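Local coordinates for protein putrescine aminotransferase (Halomonas elongata DSM 2581, PDB 6GWI) that probably transfers amino groups from amines such as putrescine to carbonyl acceptors, using bound pyridoxal-5'-phosphate as its cofactor, at residues R302-E305 with T306-E310; V94-A97 with E98-D102; P80-N83 with T84-T88. All coordinates share one frame; numbering follows the deposited sequence.

Contact 1: residues R302-E305 with T306-E310; sequences RVAE and TLIEE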
ATOM      1  N   ARG B 302      21.632  11.900   5.843  1.00 26.53           N
ATOM      2  CA  ARG B 302      22.383  10.943   6.651  1.00 32.66           C
ATOM      3  C   ARG B 302      21.991   9.508   6.319  1.00 23.05           C
ATOM      4  O   ARG B 302      22.859   8.646   6.135  1.00 19.89           O
ATOM      5  CB  ARG B 302      22.228  11.255   8.140  1.00 35.29           C
ATOM      6  CG  ARG B 302      22.917  10.235   9.030  1.00 47.69           C
ATOM      7  CD  ARG B 302      23.122  10.737  10.451  1.00 50.91           C
ATOM      8  NE  ARG B 302      24.025  11.891  10.435  1.00 67.33           N
ATOM      9  CZ  ARG B 302      24.335  12.636  11.492  1.00 58.03           C
ATOM     10  NH1 ARG B 302      23.827  12.360  12.684  1.00 52.05           N
ATOM     11  NH2 ARG B 302      25.166  13.658  11.352  1.00 49.59           N
ATOM     12  N   VAL B 303      20.689   9.215   6.269  1.00 22.96           N
ATOM     13  CA  VAL B 303      20.268   7.860   5.922  1.00 28.34           C
ATOM     14  C   VAL B 303      20.533   7.586   4.445  1.00 26.15           C
ATOM     15  O   VAL B 303      21.000   6.503   4.073  1.00 23.41           O
ATOM     16  CB  VAL B 303      18.787   7.642   6.282  1.00 32.72           C
ATOM     17  CG1 VAL B 303      18.284   6.298   5.739  1.00 28.52           C
ATOM     18  CG2 VAL B 303      18.600   7.713   7.790  1.00 39.80           C
ATOM     19  N   ALA B 304      20.241   8.560   3.581  1.00 25.15           N
ATOM     20  CA  ALA B 304      20.402   8.350   2.146  1.00 26.43           C
ATOM     21  C   ALA B 304      21.845   8.009   1.791  1.00 28.87           C
ATOM     22  O   ALA B 304      22.098   7.118   0.970  1.00 26.10           O
ATOM     23  CB  ALA B 304      19.943   9.596   1.388  1.00 25.24           C
ATOM     24  N   GLU B 305      22.808   8.709   2.393  1.00 25.96           N
ATOM     25  CA  GLU B 305      24.203   8.519   2.007  1.00 34.70           C
ATOM     26  C   GLU B 305      24.707   7.133   2.388  1.00 29.09           C
ATOM     27  O   GLU B 305      25.479   6.521   1.641  1.00 21.80           O
ATOM     28  CB  GLU B 305      25.073   9.600   2.647  1.00 48.08           C
ATOM     29  CG  GLU B 305      25.028  10.930   1.909  1.00 74.37           C
ATOM     30  CD  GLU B 305      25.584  10.844   0.500  1.00 92.14           C
ATOM     31  OE1 GLU B 305      26.698  10.306   0.326  1.00 89.73           O
ATOM     32  OE2 GLU B 305      24.900  11.310  -0.437  1.00 88.96           O
ATOM     33  N   THR B 306      24.306   6.624   3.550  1.00 24.81           N
ATOM     34  CA  THR B 306      24.711   5.277   3.932  1.00 27.57           C
ATOM     35  C   THR B 306      24.091   4.240   3.002  1.00 24.65           C
ATOM     36  O   THR B 306      24.788   3.351   2.499  1.00 26.70           O
ATOM     37  CB  THR B 306      24.340   5.018   5.391  1.00 33.44           C
ATOM     38  OG1 THR B 306      25.158   5.843   6.230  1.00 24.25           O
ATOM     39  CG2 THR B 306      24.563   3.561   5.760  1.00 33.03           C
ATOM     40  N   LEU B 307      22.782   4.343   2.746  1.00 22.83           N
ATOM     41  CA  LEU B 307      22.134   3.405   1.831  1.00 25.41           C
ATOM     42  C   LEU B 307      22.773   3.453   0.446  1.00 20.96           C
ATOM     43  O   LEU B 307      23.057   2.410  -0.155  1.00 24.54           O
ATOM     44  CB  LEU B 307      20.635   3.703   1.732  1.00 29.03           C
ATOM     45  CG  LEU B 307      19.779   3.489   2.982  1.00 27.95           C
ATOM     46  CD1 LEU B 307      18.320   3.841   2.701  1.00 30.18           C
ATOM     47  CD2 LEU B 307      19.893   2.054   3.471  1.00 26.44           C
ATOM     48  N   ILE B 308      23.018   4.655  -0.075  1.00 22.23           N
ATOM     49  CA  ILE B 308      23.571   4.772  -1.422  1.00 29.65           C
ATOM     50  C   ILE B 308      24.999   4.243  -1.458  1.00 41.94           C
ATOM     51  O   ILE B 308      25.336   3.372  -2.268  1.00 28.41           O
ATOM     52  CB  ILE B 308      23.500   6.232  -1.906  1.00 23.20           C
ATOM     53  CG1 ILE B 308      22.042   6.668  -2.064  1.00 21.62           C
ATOM     54  CG2 ILE B 308      24.237   6.386  -3.235  1.00 39.02           C
ATOM     55  CD1 ILE B 308      21.859   8.146  -2.280  1.00 24.75           C
ATOM     56  N   GLU B 309      25.859   4.756  -0.573  1.00 30.85           N
ATOM     57  CA  GLU B 309      27.290   4.497  -0.673  1.00 23.20           C
ATOM     58  C   GLU B 309      27.678   3.121  -0.155  1.00 26.50           C
ATOM     59  O   GLU B 309      28.669   2.546  -0.621  1.00 27.96           O
ATOM     60  CB  GLU B 309      28.069   5.559   0.109  1.00 28.07           C
ATOM     61  CG  GLU B 309      28.021   6.952  -0.494  1.00 41.36           C
ATOM     62  CD  GLU B 309      28.508   6.984  -1.928  1.00 46.62           C
ATOM     63  OE1 GLU B 309      27.843   7.627  -2.767  1.00 44.20           O
ATOM     64  OE2 GLU B 309      29.542   6.348  -2.222  1.00 40.21           O
ATOM     65  N   GLU B 310      26.922   2.583   0.803  1.00 29.62           N
ATOM     66  CA  GLU B 310      27.282   1.341   1.465  1.00 28.07           C
ATOM     67  C   GLU B 310      26.347   0.184   1.146  1.00 26.79           C
ATOM     68  O   GLU B 310      26.748  -0.972   1.309  1.00 28.50           O
ATOM     69  CB  GLU B 310      27.287   1.536   2.992  1.00 39.45           C
ATOM     70  CG  GLU B 310      27.944   2.825   3.477  1.00 42.93           C
ATOM     71  CD  GLU B 310      29.390   2.966   3.049  1.00 71.15           C
ATOM     72  OE1 GLU B 310      30.059   1.932   2.843  1.00 77.71           O
ATOM     73  OE2 GLU B 310      29.857   4.118   2.918  1.00 79.10           O
TER
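The CG1-CD1 arm of I308 lies back over the carbonyl of A304, with I308 CG1 3.1 Å from A304 O, a tight fit one turn along helix 301-311. A first torsion of -66°, which sets CG1 opposite the carbonyl carbon of I308 itself, turns the arm toward the N-terminal end of the helix and brings CD1 within 4.4 Å of A304 CB. Both side chains also pack on R110 of strand 108-114, and I308 meets F22 of the second subunit. A serine in place of I308 would remove this arm and would probably open a gap beside A304, R110 and F22 of the second subunit. On a neighbouring face of the helix, V303 and L307 run side by side in the same direction, touching at CG1 of V303 and CD1 of L307 (3.9 Å); L307 also packs on R130 of helix 117-134. Backbone bonds run from L307 N to V303 O, I308 N to A304 O and E309 N to E305 O; the first is almost straight at the hydrogen, 176°. On the exposed side, E305 and E309 are both bent at CG, and their carboxylates lie nearly parallel, planes 9° apart. E305 OE1 comes within 4.2 Å of E309 OE1 and 3.7 Å of E309 CG. The other carboxylate oxygens make weak, long ion pairs, E305 OE2 with R110 and E309 OE2 with K23 of the second subunit. Two like charges this close may raise the pKa of one glutamate somewhat, an effect the two basic residues would probably offset.

Contact 2: residues V94-A97 with E98-D102; sequences VRLA and EKLCD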
ATOM      1  N   VAL B  94      10.233  11.846 -11.954  1.00 19.38           N
ATOM      2  CA  VAL B  94      11.361  12.770 -11.888  1.00 19.79           C
ATOM      3  C   VAL B  94      10.899  14.127 -11.375  1.00 22.48           C
ATOM      4  O   VAL B  94      11.469  14.689 -10.432  1.00 22.64           O
ATOM      5  CB  VAL B  94      12.030  12.896 -13.270  1.00 25.26           C
ATOM      6  CG1 VAL B  94      13.172  13.918 -13.237  1.00 27.51           C
ATOM      7  CG2 VAL B  94      12.526  11.541 -13.746  1.00 31.07           C
ATOM      8  N   ARG B  95       9.853  14.672 -11.996  1.00 20.65           N
ATOM      9  CA  ARG B  95       9.390  16.013 -11.656  1.00 24.52           C
ATOM     10  C   ARG B  95       8.796  16.066 -10.253  1.00 21.32           C
ATOM     11  O   ARG B  95       9.002  17.047  -9.529  1.00 22.49           O
ATOM     12  CB  ARG B  95       8.384  16.470 -12.717  1.00 32.97           C
ATOM     13  CG  ARG B  95       9.038  16.659 -14.094  1.00 42.67           C
ATOM     14  CD  ARG B  95       8.070  17.121 -15.177  1.00109.31           C
ATOM     15  NE  ARG B  95       6.977  16.170 -15.368  1.00119.70           N
ATOM     16  CZ  ARG B  95       6.363  15.937 -16.526  1.00101.53           C
ATOM     17  NH1 ARG B  95       6.734  16.574 -17.631  1.00107.22           N
ATOM     18  NH2 ARG B  95       5.377  15.052 -16.580  1.00 64.54           N
ATOM     19  N   LEU B  96       8.076  15.021  -9.835  1.00 20.83           N
ATOM     20  CA  LEU B  96       7.498  15.020  -8.493  1.00 22.60           C
ATOM     21  C   LEU B  96       8.582  14.959  -7.420  1.00 20.63           C
ATOM     22  O   LEU B  96       8.507  15.674  -6.413  1.00 23.78           O
ATOM     23  CB  LEU B  96       6.531  13.845  -8.333  1.00 22.54           C
ATOM     24  CG  LEU B  96       5.906  13.697  -6.944  1.00 21.27           C
ATOM     25  CD1 LEU B  96       5.129  14.950  -6.545  1.00 21.21           C
ATOM     26  CD2 LEU B  96       5.011  12.475  -6.892  1.00 20.80           C
ATOM     27  N   ALA B  97       9.584  14.097  -7.605  1.00 20.21           N
ATOM     28  CA  ALA B  97      10.679  14.020  -6.644  1.00 21.65           C
ATOM     29  C   ALA B  97      11.418  15.350  -6.544  1.00 21.69           C
ATOM     30  O   ALA B  97      11.815  15.769  -5.451  1.00 22.27           O
ATOM     31  CB  ALA B  97      11.638  12.895  -7.033  1.00 19.79           C
ATOM     32  N   GLU B  98      11.635  16.018  -7.679  1.00 24.80           N
ATOM     33  CA  GLU B  98      12.254  17.338  -7.648  1.00 31.43           C
ATOM     34  C   GLU B  98      11.416  18.306  -6.822  1.00 34.94           C
ATOM     35  O   GLU B  98      11.910  18.928  -5.873  1.00 24.75           O
ATOM     36  CB  GLU B  98      12.436  17.867  -9.072  1.00 33.60           C
ATOM     37  CG  GLU B  98      13.034  19.265  -9.139  1.00 52.27           C
ATOM     38  CD  GLU B  98      13.131  19.799 -10.556  1.00 52.48           C
ATOM     39  OE1 GLU B  98      12.337  19.365 -11.418  1.00 41.03           O
ATOM     40  OE2 GLU B  98      14.004  20.656 -10.807  1.00 50.42           O
ATOM     41  N   LYS B  99      10.132  18.436  -7.165  1.00 35.67           N
ATOM     42  CA  LYS B  99       9.266  19.382  -6.472  1.00 30.94           C
ATOM     43  C   LYS B  99       9.177  19.061  -4.986  1.00 31.20           C
ATOM     44  O   LYS B  99       9.260  19.960  -4.140  1.00 26.42           O
ATOM     45  CB  LYS B  99       7.874  19.361  -7.109  1.00 35.78           C
ATOM     46  CG  LYS B  99       6.928  20.441  -6.614  1.00 32.63           C
ATOM     47  CD  LYS B  99       7.383  21.803  -7.095  1.00 37.79           C
ATOM     48  CE  LYS B  99       6.332  22.861  -6.852  1.00 51.99           C
ATOM     49  NZ  LYS B  99       6.828  24.208  -7.247  1.00 70.51           N
ATOM     50  N   LEU B 100       9.017  17.779  -4.648  1.00 25.34           N
ATOM     51  CA  LEU B 100       8.858  17.388  -3.251  1.00 32.71           C
ATOM     52  C   LEU B 100      10.095  17.730  -2.436  1.00 27.45           C
ATOM     53  O   LEU B 100       9.999  18.282  -1.335  1.00 25.28           O
ATOM     54  CB  LEU B 100       8.582  15.890  -3.152  1.00 30.57           C
ATOM     55  CG  LEU B 100       7.146  15.422  -2.936  1.00 32.80           C
ATOM     56  CD1 LEU B 100       7.143  13.899  -2.904  1.00 30.67           C
ATOM     57  CD2 LEU B 100       6.540  16.003  -1.665  1.00 27.15           C
ATOM     58  N   CYS B 101      11.269  17.360  -2.945  1.00 23.33           N
ATOM     59  CA  CYS B 101      12.500  17.595  -2.203  1.00 33.87           C
ATOM     60  C   CYS B 101      12.811  19.080  -2.106  1.00 30.42           C
ATOM     61  O   CYS B 101      13.408  19.519  -1.117  1.00 37.01           O
ATOM     62  CB  CYS B 101      13.639  16.822  -2.862  1.00 30.89           C
ATOM     63  SG  CYS B 101      13.355  15.026  -2.841  1.00 32.70           S
ATOM     64  N   ASP B 102      12.399  19.869  -3.102  1.00 37.73           N
ATOM     65  CA  ASP B 102      12.568  21.315  -3.011  1.00 53.58           C
ATOM     66  C   ASP B 102      11.698  21.908  -1.906  1.00 35.26           C
ATOM     67  O   ASP B 102      12.085  22.905  -1.286  1.00 29.42           O
ATOM     68  CB  ASP B 102      12.245  21.969  -4.354  1.00 93.73           C
ATOM     69  CG  ASP B 102      13.251  21.608  -5.436  1.00 99.36           C
ATOM     70  OD1 ASP B 102      14.220  20.879  -5.137  1.00 95.34           O
ATOM     71  OD2 ASP B 102      13.068  22.049  -6.590  1.00 97.47           O
TER
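L96 and L100, one alpha-helical turn apart on helix 91-103 of this class-III aminotransferase, lie side by side and point the same way, CD1 of L96 meeting CG of L100 at 4.2 Å. This apolar ridge is buried: both leucines pack on F113 of strand 108-114, L96 also on A327 and L334 of helix 324-339, and L100 on F262 and L287. A97 faces V111 and F113 as well as H14 of the second subunit, so the helix lies between strand 108-114 of its own chain and the second subunit. Main-chain hydrogen bonds make up the second group. They run from E98 N to V94 O, K99 N to R95 O, L100 N to L96 O (2.8 Å) and C101 N to A97 O (3.0 Å). The salt bridge of the group is that of K99. With CG opposite its backbone N (chi1 -172°) and a bend at the next bond, its chain leads away from the preceding turn, and NZ pairs with E338 on helix 324-339. Side chains also lean on the carbonyls of the turn before: K99 CB sits 3.5 Å from R95 O. L100 CB lies 3.3 Å from L96 O, and C101 CB the same distance from A97 O.

Contact 3: residues P80-N83 with T84-T88; sequences PYYN and TFFKT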
ATOM      1  N   PRO B  80      -0.014   5.553 -18.875  1.00 30.62           N
ATOM      2  CA  PRO B  80      -0.828   5.318 -17.672  1.00 19.16           C
ATOM      3  C   PRO B  80      -0.040   4.662 -16.555  1.00 18.82           C
ATOM      4  O   PRO B  80      -0.195   5.034 -15.386  1.00 25.38           O
ATOM      5  CB  PRO B  80      -1.961   4.417 -18.184  1.00 22.80           C
ATOM      6  CG  PRO B  80      -1.394   3.741 -19.376  1.00 30.75           C
ATOM      7  CD  PRO B  80      -0.476   4.745 -20.019  1.00 45.33           C
ATOM      8  N   TYR B  81       0.826   3.710 -16.896  1.00 25.75           N
ATOM      9  CA  TYR B  81       1.658   3.044 -15.912  1.00 23.75           C
ATOM     10  C   TYR B  81       2.966   2.618 -16.556  1.00 21.19           C
ATOM     11  O   TYR B  81       2.994   2.210 -17.721  1.00 19.50           O
ATOM     12  CB  TYR B  81       0.986   1.796 -15.319  1.00 21.99           C
ATOM     13  CG  TYR B  81       1.958   0.983 -14.490  1.00 16.39           C
ATOM     14  CD1 TYR B  81       2.354   1.421 -13.232  1.00 24.32           C
ATOM     15  CD2 TYR B  81       2.514  -0.194 -14.978  1.00 20.44           C
ATOM     16  CE1 TYR B  81       3.257   0.704 -12.473  1.00 15.44           C
ATOM     17  CE2 TYR B  81       3.420  -0.921 -14.225  1.00 28.21           C
ATOM     18  CZ  TYR B  81       3.786  -0.463 -12.972  1.00 27.40           C
ATOM     19  OH  TYR B  81       4.687  -1.167 -12.212  1.00 22.64           O
ATOM     20  N   TYR B  82       4.048   2.732 -15.795  1.00 18.79           N
ATOM     21  CA  TYR B  82       5.226   1.916 -16.043  1.00 28.65           C
ATOM     22  C   TYR B  82       6.004   1.806 -14.739  1.00 20.06           C
ATOM     23  O   TYR B  82       5.849   2.628 -13.832  1.00 21.73           O
ATOM     24  CB  TYR B  82       6.101   2.460 -17.174  1.00 21.85           C
ATOM     25  CG  TYR B  82       7.024   1.369 -17.645  1.00 22.51           C
ATOM     26  CD1 TYR B  82       6.543   0.311 -18.404  1.00 18.94           C
ATOM     27  CD2 TYR B  82       8.357   1.349 -17.263  1.00 26.00           C
ATOM     28  CE1 TYR B  82       7.372  -0.717 -18.800  1.00 20.78           C
ATOM     29  CE2 TYR B  82       9.194   0.327 -17.657  1.00 22.56           C
ATOM     30  CZ  TYR B  82       8.697  -0.705 -18.422  1.00 21.59           C
ATOM     31  OH  TYR B  82       9.530  -1.727 -18.816  1.00 22.92           O
ATOM     32  N   ASN B  83       6.819   0.760 -14.642  1.00 20.74           N
ATOM     33  CA  ASN B  83       7.503   0.479 -13.392  1.00 20.91           C
ATOM     34  C   ASN B  83       8.769   1.321 -13.272  1.00 21.08           C
ATOM     35  O   ASN B  83       9.316   1.824 -14.257  1.00 25.33           O
ATOM     36  CB  ASN B  83       7.842  -1.012 -13.273  1.00 23.88           C
ATOM     37  CG  ASN B  83       8.993  -1.434 -14.169  1.00 18.78           C
ATOM     38  OD1 ASN B  83      10.155  -1.127 -13.897  1.00 16.61           O
ATOM     39  ND2 ASN B  83       8.676  -2.168 -15.231  1.00 26.15           N
ATOM     40  N   THR B  84       9.208   1.507 -12.027  1.00 18.13           N
ATOM     41  CA  THR B  84      10.500   2.112 -11.735  1.00 18.19           C
ATOM     42  C   THR B  84      11.516   1.077 -11.261  1.00 17.14           C
ATOM     43  O   THR B  84      12.492   1.433 -10.592  1.00 18.61           O
ATOM     44  CB  THR B  84      10.342   3.225 -10.697  1.00 19.28           C
ATOM     45  OG1 THR B  84       9.628   2.729  -9.557  1.00 18.19           O
ATOM     46  CG2 THR B  84       9.592   4.402 -11.297  1.00 19.19           C
ATOM     47  N   PHE B  85      11.291  -0.202 -11.584  1.00 21.26           N
ATOM     48  CA  PHE B  85      12.167  -1.303 -11.207  1.00 26.52           C
ATOM     49  C   PHE B  85      13.312  -1.524 -12.195  1.00 24.85           C
ATOM     50  O   PHE B  85      14.439  -1.822 -11.786  1.00 27.59           O
ATOM     51  CB  PHE B  85      11.371  -2.615 -11.117  1.00 16.53           C
ATOM     52  CG  PHE B  85      10.453  -2.723  -9.924  1.00 18.34           C
ATOM     53  CD1 PHE B  85      10.558  -3.801  -9.054  1.00 21.92           C
ATOM     54  CD2 PHE B  85       9.470  -1.774  -9.685  1.00 20.93           C
ATOM     55  CE1 PHE B  85       9.711  -3.924  -7.963  1.00 20.89           C
ATOM     56  CE2 PHE B  85       8.619  -1.890  -8.593  1.00 24.63           C
ATOM     57  CZ  PHE B  85       8.742  -2.968  -7.731  1.00 24.77           C
ATOM     58  N   PHE B  86      13.035  -1.427 -13.493  1.00 34.19           N
ATOM     59  CA  PHE B  86      13.938  -1.955 -14.518  1.00 20.28           C
ATOM     60  C   PHE B  86      15.013  -0.952 -14.929  1.00 23.69           C
ATOM     61  O   PHE B  86      15.186  -0.673 -16.115  1.00 22.92           O
ATOM     62  CB  PHE B  86      13.132  -2.391 -15.738  1.00 27.25           C
ATOM     63  CG  PHE B  86      12.146  -3.497 -15.470  1.00 25.78           C
ATOM     64  CD1 PHE B  86      12.091  -4.141 -14.239  1.00 22.75           C
ATOM     65  CD2 PHE B  86      11.269  -3.892 -16.466  1.00 27.75           C
ATOM     66  CE1 PHE B  86      11.171  -5.156 -14.013  1.00 29.04           C
ATOM     67  CE2 PHE B  86      10.349  -4.900 -16.246  1.00 39.94           C
ATOM     68  CZ  PHE B  86      10.304  -5.537 -15.020  1.00 32.62           C
ATOM     69  N   LYS B  87      15.771  -0.420 -13.969  1.00 23.17           N
ATOM     70  CA  LYS B  87      16.667   0.702 -14.248  1.00 21.99           C
ATOM     71  C   LYS B  87      15.926   1.776 -15.044  1.00 27.53           C
ATOM     72  O   LYS B  87      16.453   2.348 -16.001  1.00 25.64           O
ATOM     73  CB  LYS B  87      17.926   0.243 -14.993  1.00 19.79           C
ATOM     74  CG  LYS B  87      18.797  -0.768 -14.238  1.00 20.39           C
ATOM     75  CD  LYS B  87      19.970  -1.238 -15.101  1.00 49.08           C
ATOM     76  CE  LYS B  87      20.920  -2.157 -14.336  1.00 60.50           C
ATOM     77  NZ  LYS B  87      21.987  -2.736 -15.209  1.00 49.74           N
ATOM     78  N   THR B  88      14.676   2.035 -14.649  1.00 29.07           N
ATOM     79  CA  THR B  88      13.786   2.922 -15.380  1.00 26.48           C
ATOM     80  C   THR B  88      13.165   3.956 -14.454  1.00 20.70           C
ATOM     81  O   THR B  88      12.966   3.713 -13.260  1.00 22.07           O
ATOM     82  CB  THR B  88      12.629   2.167 -16.063  1.00 26.78           C
ATOM     83  OG1 THR B  88      12.103   1.183 -15.160  1.00 28.11           O
ATOM     84  CG2 THR B  88      13.081   1.511 -17.353  1.00 29.84           C
TER
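The amide of N83 sits between two rings, its ND2 3.4 Å above one face of Y82 and 3.3 Å above one face of F86, offset toward the rim of each; at the edge of the Y82 ring, near its plane, comes T88 OG1. The amide is tilted 63° to the F86 ring, with ND2 over its face and N83 OD1 3.5 Å from F86 CG. N83 OD1 closes an Asx turn by accepting F85 N at 2.7 Å, on a lone pair in its carbonyl plane, and also accepts F86 N at 2.9 Å, again in plane. CG of N83 lies between its own backbone N and carbonyl carbon (chi1 74°), which folds the amide over the following residues. ND2 bonds G55 O of the second subunit, so both ends of this buried amide are held and its rotation is fixed. F86, centre of an inverse gamma turn, makes a cation-pi contact with R413 of the second subunit. The turn therefore belongs to the dimer interface, with the F85 side chain about 6 Å from a bound PLP. From T88, OG1 donates to N83 O at 3.0 Å, approaching from above the carbonyl plane.

How the contacts relate
From the N terminus the three contacts follow in series, none nested or crossing. Contact 3 closes a tight turn in the loop between helix 66-78 and strand 88-89; contact 2 is a turn of the next helix, 91-103, its centre about 17 Å away. Contact 1 comes some 200 residues later, on helix 301-311, with its centre about 19 Å from that of contact 2 and 23 Å from that of contact 3. They do not touch one another, yet share neighbours: contacts 1 and 2 both pack on strand 108-114, while residues of contacts 2 and 3 reach helix 324-339, through L331 and T325. All three meet the second subunit.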